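Local coordinates for uncharacterized protein (Bacteroides ovatus, PDB 4DQA) that is of unknown function but probably binds carbohydrate through a concanavalin A-like lectin/glucanase domain that follows an E-set-like N-terminal domain, at residues A[212-222]-A[237-248]. Numbering follows the deposited sequence. Where two conformers were deposited one is given.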
loop_
_atom_site.group_PDB
_atom_site.type_symbol
_atom_site.label_atom_id
_atom_site.label_comp_id
_atom_site.label_asym_id
_atom_site.label_seq_id
_atom_site.Cartn_x
_atom_site.Cartn_y
_atom_site.Cartn_z
ATOM N N TYR A 212 -25.640 1.597 -11.887
ATOM C CA TYR A 212 -25.912 2.693 -10.976
ATOM C C TYR A 212 -24.728 3.631 -10.979
ATOM O O TYR A 212 -23.675 3.310 -11.523
ATOM C CB TYR A 212 -26.225 2.198 -9.558
ATOM C CG TYR A 212 -25.076 1.549 -8.805
ATOM C CD1 TYR A 212 -24.744 0.219 -9.017
ATOM C CD2 TYR A 212 -24.362 2.257 -7.849
ATOM C CE1 TYR A 212 -23.705 -0.386 -8.310
ATOM C CE2 TYR A 212 -23.313 1.660 -7.131
ATOM C CZ TYR A 212 -22.990 0.344 -7.376
ATOM O OH TYR A 212 -21.969 -0.252 -6.648
ATOM N N ARG A 213 -24.904 4.800 -10.387
ATOM C CA ARG A 213 -23.904 5.850 -10.451
ATOM C C ARG A 213 -23.817 6.672 -9.180
ATOM O O ARG A 213 -24.708 6.621 -8.313
ATOM C CB ARG A 213 -24.203 6.770 -11.639
ATOM C CG ARG A 213 -25.514 7.531 -11.508
ATOM C CD ARG A 213 -25.609 8.543 -12.641
ATOM N NE ARG A 213 -26.874 9.258 -12.758
ATOM C CZ ARG A 213 -27.227 10.280 -11.985
ATOM N NH1 ARG A 213 -26.427 10.658 -10.974
ATOM N NH2 ARG A 213 -28.399 10.893 -12.195
ATOM N N VAL A 214 -22.727 7.415 -9.053
ATOM C CA VAL A 214 -22.546 8.327 -7.936
ATOM C C VAL A 214 -23.335 9.634 -8.110
ATOM O O VAL A 214 -24.060 9.800 -9.098
ATOM C CB VAL A 214 -21.066 8.633 -7.703
ATOM C CG1 VAL A 214 -20.318 7.320 -7.450
ATOM C CG2 VAL A 214 -20.465 9.383 -8.906
ATOM N N THR A 215 -23.202 10.545 -7.147
ATOM C CA THR A 215 -24.002 11.759 -7.139
ATOM C C THR A 215 -23.180 13.066 -7.058
ATOM O O THR A 215 -23.733 14.136 -6.851
ATOM C CB THR A 215 -25.061 11.685 -6.006
ATOM O OG1 THR A 215 -24.410 11.444 -4.773
ATOM C CG2 THR A 215 -26.031 10.535 -6.255
ATOM N N LYS A 216 -21.862 12.959 -7.272
ATOM C CA LYS A 216 -20.953 14.101 -7.303
ATOM C C LYS A 216 -19.950 13.868 -8.441
ATOM O O LYS A 216 -19.614 12.732 -8.676
ATOM C CB LYS A 216 -20.172 14.174 -5.992
ATOM C CG LYS A 216 -21.036 14.252 -4.749
ATOM C CD LYS A 216 -20.171 14.340 -3.502
ATOM C CE LYS A 216 -19.564 12.999 -3.151
ATOM N NZ LYS A 216 -20.484 12.134 -2.358
ATOM N N PRO A 217 -19.458 14.953 -9.088
ATOM C CA PRO A 217 -18.454 14.774 -10.150
ATOM C C PRO A 217 -17.028 14.591 -9.638
ATOM O O PRO A 217 -16.701 14.987 -8.512
ATOM C CB PRO A 217 -18.557 16.078 -10.946
ATOM C CG PRO A 217 -18.970 17.106 -9.909
ATOM C CD PRO A 217 -19.879 16.369 -8.970
ATOM N N LEU A 218 -16.190 13.985 -10.472
ATOM C CA LEU A 218 -14.754 14.013 -10.279
ATOM C C LEU A 218 -14.171 15.214 -10.999
ATOM O O LEU A 218 -14.680 15.641 -12.046
ATOM C CB LEU A 218 -14.085 12.750 -10.836
ATOM C CG LEU A 218 -14.523 11.442 -10.225
ATOM C CD1 LEU A 218 -13.741 10.310 -10.864
ATOM C CD2 LEU A 218 -14.298 11.465 -8.709
ATOM N N LEU A 219 -13.116 15.774 -10.423
ATOM C CA LEU A 219 -12.305 16.792 -11.070
ATOM C C LEU A 219 -11.241 16.173 -11.965
ATOM O O LEU A 219 -10.867 15.010 -11.807
ATOM C CB LEU A 219 -11.594 17.641 -10.004
ATOM C CG LEU A 219 -12.431 18.558 -9.122
ATOM C CD1 LEU A 219 -11.598 18.953 -7.894
ATOM C CD2 LEU A 219 -12.827 19.784 -9.861
ATOM N N THR A 220 -10.746 16.984 -12.895
ATOM C CA THR A 220 -9.544 16.653 -13.646
ATOM C C THR A 220 -8.305 17.024 -12.825
ATOM O O THR A 220 -8.370 17.796 -11.856
ATOM C CB THR A 220 -9.443 17.426 -14.978
ATOM O OG1 THR A 220 -9.329 18.841 -14.715
ATOM C CG2 THR A 220 -10.647 17.171 -15.863
ATOM N N ASN A 221 -7.167 16.449 -13.218
ATOM C CA ASN A 221 -5.870 16.824 -12.661
ATOM C C ASN A 221 -5.829 16.625 -11.148
ATOM O O ASN A 221 -5.266 17.446 -10.419
ATOM C CB ASN A 221 -5.522 18.279 -13.016
ATOM C CG ASN A 221 -4.062 18.623 -12.729
ATOM O OD1 ASN A 221 -3.170 17.779 -12.845
ATOM N ND2 ASN A 221 -3.819 19.863 -12.349
ATOM N N ARG A 222 -6.447 15.530 -10.696
ATOM C CA ARG A 222 -6.496 15.175 -9.280
ATOM C C ARG A 222 -6.459 13.655 -9.191
ATOM O O ARG A 222 -7.197 12.966 -9.907
ATOM C CB ARG A 222 -7.782 15.721 -8.658
ATOM C CG ARG A 222 -7.972 15.326 -7.243
ATOM C CD ARG A 222 -8.978 16.179 -6.577
ATOM N NE ARG A 222 -9.317 15.594 -5.290
ATOM C CZ ARG A 222 -10.163 16.130 -4.430
ATOM N NH1 ARG A 222 -10.746 17.294 -4.711
ATOM N NH2 ARG A 222 -10.418 15.499 -3.294
ATOM N N THR A 237 -23.508 -4.046 -3.483
ATOM C CA THR A 237 -22.449 -3.495 -4.325
ATOM C C THR A 237 -22.232 -2.046 -3.949
ATOM O O THR A 237 -23.156 -1.340 -3.531
ATOM C CB THR A 237 -22.764 -3.665 -5.841
ATOM O OG1 THR A 237 -21.820 -2.931 -6.645
ATOM C CG2 THR A 237 -24.151 -3.167 -6.176
ATOM N N GLY A 238 -20.979 -1.601 -4.056
ATOM C CA GLY A 238 -20.641 -0.230 -3.746
ATOM C C GLY A 238 -19.607 0.348 -4.699
ATOM O O GLY A 238 -18.771 -0.383 -5.253
ATOM N N ILE A 239 -19.676 1.661 -4.887
ATOM C CA ILE A 239 -18.619 2.411 -5.543
ATOM C C ILE A 239 -18.008 3.309 -4.479
ATOM O O ILE A 239 -18.715 4.044 -3.775
ATOM C CB ILE A 239 -19.175 3.294 -6.673
ATOM C CG1 ILE A 239 -19.698 2.421 -7.806
ATOM C CG2 ILE A 239 -18.093 4.243 -7.194
ATOM C CD1 ILE A 239 -20.424 3.170 -8.895
ATOM N N TYR A 240 -16.682 3.242 -4.363
ATOM C CA TYR A 240 -15.940 3.932 -3.338
ATOM C C TYR A 240 -14.933 4.886 -3.965
ATOM O O TYR A 240 -14.267 4.539 -4.939
ATOM C CB TYR A 240 -15.169 2.912 -2.472
ATOM C CG TYR A 240 -16.028 1.927 -1.721
ATOM C CD1 TYR A 240 -16.517 0.796 -2.344
ATOM C CD2 TYR A 240 -16.319 2.120 -0.386
ATOM C CE1 TYR A 240 -17.307 -0.113 -1.669
ATOM C CE2 TYR A 240 -17.113 1.206 0.300
ATOM C CZ TYR A 240 -17.585 0.091 -0.356
ATOM O OH TYR A 240 -18.366 -0.841 0.309
ATOM N N VAL A 241 -14.836 6.088 -3.408
ATOM C CA VAL A 241 -13.881 7.083 -3.857
ATOM C C VAL A 241 -13.086 7.496 -2.625
ATOM O O VAL A 241 -13.654 7.953 -1.645
ATOM C CB VAL A 241 -14.563 8.276 -4.483
ATOM C CG1 VAL A 241 -13.546 9.328 -4.883
ATOM C CG2 VAL A 241 -15.380 7.844 -5.701
ATOM N N ASN A 242 -11.772 7.329 -2.696
ATOM C CA ASN A 242 -10.862 7.663 -1.589
ATOM C C ASN A 242 -11.301 6.982 -0.314
ATOM O O ASN A 242 -11.248 7.553 0.773
ATOM C CB ASN A 242 -10.758 9.168 -1.402
ATOM C CG ASN A 242 -10.127 9.847 -2.586
ATOM O OD1 ASN A 242 -9.490 9.181 -3.443
ATOM N ND2 ASN A 242 -10.290 11.147 -2.675
ATOM N N GLY A 243 -11.756 5.755 -0.480
ATOM C CA GLY A 243 -12.165 4.934 0.658
ATOM C C GLY A 243 -13.558 5.212 1.212
ATOM O O GLY A 243 -13.989 4.520 2.136
ATOM N N GLU A 244 -14.250 6.223 0.677
ATOM C CA GLU A 244 -15.604 6.560 1.110
ATOM C C GLU A 244 -16.639 5.992 0.138
ATOM O O GLU A 244 -16.499 6.110 -1.074
ATOM C CB GLU A 244 -15.803 8.079 1.190
ATOM C CG GLU A 244 -14.884 8.833 2.154
ATOM C CD GLU A 244 -15.120 10.337 2.105
ATOM O OE1 GLU A 244 -16.266 10.773 2.361
ATOM O OE2 GLU A 244 -14.169 11.090 1.799
ATOM N N LYS A 245 -17.703 5.393 0.663
ATOM C CA LYS A 245 -18.735 4.844 -0.211
ATOM C C LYS A 245 -19.549 5.992 -0.785
ATOM O O LYS A 245 -20.175 6.747 -0.036
ATOM C CB LYS A 245 -19.643 3.868 0.552
ATOM C CG LYS A 245 -20.638 3.121 -0.337
ATOM C CD LYS A 245 -21.312 1.955 0.410
ATOM C CE LYS A 245 -22.282 1.213 -0.498
ATOM N NZ LYS A 245 -22.997 0.100 0.196
ATOM N N TRP A 246 -19.521 6.149 -2.114
ATOM C CA TRP A 246 -20.224 7.243 -2.797
ATOM C C TRP A 246 -21.558 6.810 -3.377
ATOM O O TRP A 246 -22.407 7.642 -3.714
ATOM C CB TRP A 246 -19.368 7.795 -3.934
ATOM C CG TRP A 246 -18.379 8.849 -3.528
ATOM C CD1 TRP A 246 -17.794 8.989 -2.319
ATOM C CD2 TRP A 246 -17.859 9.908 -4.355
ATOM N NE1 TRP A 246 -16.943 10.069 -2.320
ATOM C CE2 TRP A 246 -16.978 10.662 -3.554
ATOM C CE3 TRP A 246 -18.069 10.305 -5.685
ATOM C CZ2 TRP A 246 -16.292 11.775 -4.032
ATOM C CZ3 TRP A 246 -17.379 11.416 -6.162
ATOM C CH2 TRP A 246 -16.508 12.142 -5.332
ATOM N N ALA A 247 -21.733 5.508 -3.534
ATOM C CA ALA A 247 -22.983 4.979 -4.045
ATOM C C ALA A 247 -23.057 3.496 -3.789
ATOM O O ALA A 247 -22.041 2.807 -3.638
ATOM C CB ALA A 247 -23.126 5.263 -5.506
ATOM N N GLY A 248 -24.278 2.993 -3.710
ATOM C CA GLY A 248 -24.469 1.578 -3.558
ATOM C C GLY A 248 -25.730 1.097 -4.228
ATOM O O GLY A 248 -26.617 1.890 -4.581
HETATM O O HOH W 1 -21.927 10.146 -4.535
HETATM O O HOH W 2 -8.714 13.050 -4.398
#
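Lys216, in one of its two modelled conformers, lies across the indole of Trp246, a compact example of a lysine that covers an aromatic face with both CE and NZ. In that conformer Lys216 CE sits 3.5 Å from the centroid of the Trp246 six-membered ring, a CH-pi contact, while Lys216 NZ stands 3.9 Å from that of the Trp246 five-membered ring, 5° off its normal, in cation-pi geometry. Bends at chi3 (-76°) and chi4 (-84°) fold the chain down so that both groups reach the same face. Val241 CB, from the hairpin of Trp246 itself, covers the opposite face, and Val214 CB meets the indole edge in plane. One water ties the arrangement together, accepting from Thr215 N and, in this conformer, Lys216 NZ, and donating to Trp246 O at 2.7 Å.

At the other end, Tyr212 OH donates to Thr237 OG1 (2.7 Å), which lies in the plane of the phenol at its edge; Thr237 OG1 is also hydrogen-bonded to Thr229 O. Ile239 CD1 packs at 3.7 Å from Tyr212 CE2, and between the two aromatic sites Val214 CG1 touches Ile239 CG2 and Trp246 CB.

Behind this first shell the hairpin carries a classic beta bulge, Trp246 N and, more weakly, Ala247 N both bonding to Ile239 O, and both side chains point toward the 212-222 segment. A type I' turn from Val241 to Glu244 closes the hairpin, and Asn242 OD1 accepts from His225 N. Within the concanavalin A-like domain, the hairpin borders strand 223-231 in the large antiparallel sheet; the 212-222 segment packs against it, and strand 212-213 pairs with strand 203-208 in a separate three-stranded sheet.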